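Local atomic coordinates of protein AggB (Escherichia coli, PDB entry 4PHX), a protein that serves as the minor subunit of aggregative adherence fimbriae type I and probably takes part in bacterial adhesion to host surfaces. Residues V64-G69 and A91-M96. Residues are numbered along the deposited sequence; the frame is centred on the assembly and turned at random.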
loop_
_atom_site.group_PDB
_atom_site.type_symbol
_atom_site.label_atom_id
_atom_site.label_comp_id
_atom_site.label_asym_id
_atom_site.label_seq_id
_atom_site.Cartn_x
_atom_site.Cartn_y
_atom_site.Cartn_z
ATOM N N VAL B 64 6.028 20.961 -1.787
ATOM C CA VAL B 64 5.578 20.887 -0.423
ATOM C C VAL B 64 4.103 21.217 -0.366
ATOM O O VAL B 64 3.536 21.745 -1.329
ATOM C CB VAL B 64 6.377 21.841 0.456
ATOM C CG1 VAL B 64 7.854 21.502 0.369
ATOM C CG2 VAL B 64 6.104 23.308 0.050
ATOM N N LYS B 65 3.476 20.877 0.755
ATOM C CA LYS B 65 2.086 21.244 0.988
ATOM C C LYS B 65 1.919 21.718 2.425
ATOM O O LYS B 65 2.678 21.340 3.320
ATOM C CB LYS B 65 1.127 20.078 0.686
ATOM C CG LYS B 65 1.358 18.827 1.529
ATOM C CD LYS B 65 0.303 17.731 1.262
ATOM C CE LYS B 65 0.528 16.498 2.127
ATOM N NZ LYS B 65 -0.442 15.398 1.792
ATOM N N ILE B 66 0.915 22.554 2.640
ATOM C CA ILE B 66 0.726 23.147 3.946
ATOM C C ILE B 66 -0.664 22.885 4.511
ATOM O O ILE B 66 -1.657 22.885 3.802
ATOM C CB ILE B 66 1.016 24.662 3.911
ATOM C CG1 ILE B 66 1.132 25.217 5.331
ATOM C CG2 ILE B 66 -0.059 25.387 3.089
ATOM C CD1 ILE B 66 1.592 26.684 5.404
ATOM N N GLY B 67 -0.714 22.675 5.813
ATOM C CA GLY B 67 -1.978 22.524 6.506
ATOM C C GLY B 67 -1.927 21.311 7.409
ATOM O O GLY B 67 -1.237 21.323 8.419
ATOM N N GLY B 68 -2.621 20.249 7.011
ATOM C CA GLY B 68 -2.664 19.027 7.795
ATOM C C GLY B 68 -4.012 18.873 8.461
ATOM O O GLY B 68 -4.945 19.630 8.159
ATOM N N GLY B 69 -4.104 17.914 9.381
ATOM C CA GLY B 69 -5.323 17.639 10.129
ATOM C C GLY B 69 -6.187 18.832 10.517
ATOM O O GLY B 69 -5.824 19.618 11.388
ATOM N N ALA B 91 -3.326 27.660 16.761
ATOM C CA ALA B 91 -3.520 26.505 15.890
ATOM C C ALA B 91 -2.209 26.003 15.327
ATOM O O ALA B 91 -1.315 26.775 14.991
ATOM C CB ALA B 91 -4.474 26.833 14.791
ATOM N N ILE B 92 -2.085 24.685 15.249
ATOM C CA ILE B 92 -0.862 24.073 14.776
ATOM C C ILE B 92 -1.034 23.549 13.346
ATOM O O ILE B 92 -2.086 23.008 12.992
ATOM C CB ILE B 92 -0.419 22.974 15.733
ATOM C CG1 ILE B 92 -0.111 23.595 17.098
ATOM C CG2 ILE B 92 0.786 22.200 15.198
ATOM C CD1 ILE B 92 1.110 24.486 17.108
ATOM N N PHE B 93 -0.006 23.763 12.522
ATOM C CA PHE B 93 0.015 23.286 11.129
ATOM C C PHE B 93 1.398 22.775 10.743
ATOM O O PHE B 93 2.390 23.055 11.410
ATOM C CB PHE B 93 -0.376 24.406 10.162
ATOM C CG PHE B 93 0.547 25.593 10.212
ATOM C CD1 PHE B 93 1.646 25.666 9.378
ATOM C CD2 PHE B 93 0.309 26.636 11.110
ATOM C CE1 PHE B 93 2.508 26.745 9.423
ATOM C CE2 PHE B 93 1.164 27.717 11.167
ATOM C CZ PHE B 93 2.282 27.775 10.314
ATOM N N ASP B 94 1.484 22.047 9.650
ATOM C CA ASP B 94 2.795 21.601 9.204
ATOM C C ASP B 94 3.042 21.989 7.771
ATOM O O ASP B 94 2.100 22.244 7.011
ATOM C CB ASP B 94 2.913 20.088 9.301
ATOM C CG ASP B 94 2.815 19.588 10.725
ATOM O OD1 ASP B 94 3.831 19.654 11.458
ATOM O OD2 ASP B 94 1.730 19.089 11.084
ATOM N N ILE B 95 4.316 22.021 7.413
ATOM C CA ILE B 95 4.718 22.044 6.019
ATOM C C ILE B 95 5.219 20.651 5.675
ATOM O O ILE B 95 6.142 20.122 6.303
ATOM C CB ILE B 95 5.773 23.120 5.738
ATOM C CG1 ILE B 95 5.136 24.506 5.914
ATOM C CG2 ILE B 95 6.335 22.975 4.316
ATOM C CD1 ILE B 95 6.133 25.669 5.935
ATOM N N MET B 96 4.580 20.044 4.686
ATOM C CA MET B 96 4.817 18.638 4.416
ATOM C C MET B 96 5.302 18.371 2.998
ATOM O O MET B 96 4.942 19.083 2.057
ATOM C CB MET B 96 3.556 17.810 4.700
ATOM C CG MET B 96 3.129 17.778 6.149
ATOM S SD MET B 96 1.458 17.138 6.371
ATOM C CE MET B 96 0.484 18.240 5.391
#
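Ile66 meets the ring of Phe93 obliquely, its CD1 lying 4.1 Å from ring atom CD1 and equally near CE1. Ile37 and Ile26 also touch the Phe93 side chain. Ile66 reaches the ring because its CG1 is anti to the backbone N (chi1 -167°) and the chain runs on extended; the same CG1 packs at 4.1 Å against CG1 of Ile95, its directly paired neighbour. Farther along, CG2 of Ile95 abuts CB of Val64. Together these residues form one apolar face, on which Ile39, Phe110 and Val112 of the opposing strands close.

The other flat group, the carboxylate of Asp94, belongs to the reverse face. It is buried but amply satisfied: OD1 is hydrogen-bonded to Thr23, while OD2 forms salt bridges with Lys20 and with Arg25 of a second subunit, an environment that would probably favour the charged form. Beside it on this face, Met96 bends at chi3 (-58°), bringing its CE methyl to 3.7 Å from CE of the extended Lys65 chain and 4.0 Å from Gly68 N.

Between the two faces runs the backbone pairing. Lys65 and Met96 exchange two short bonds, N to O being 2.7 Å in each direction. The next pair is longer: Gly67 N to Asp94 O and Asp94 N to Gly67 O are both 3.1 Å. Gly67 adopts backbone angles that would jam a side chain against the preceding carbonyl, and the strand ends here, the chain going on as a loop through Gly68 and Gly69.

Such antiparallel pairing of neighbouring central strands, 61-67 with 90-97, one face apolar and turned to the opposing sheet, the other mixed, with Lys65, Asp94 and Met96, is characteristic of the Ig-like beta sandwich of fimbrial subunits, here a member of the AfaD family.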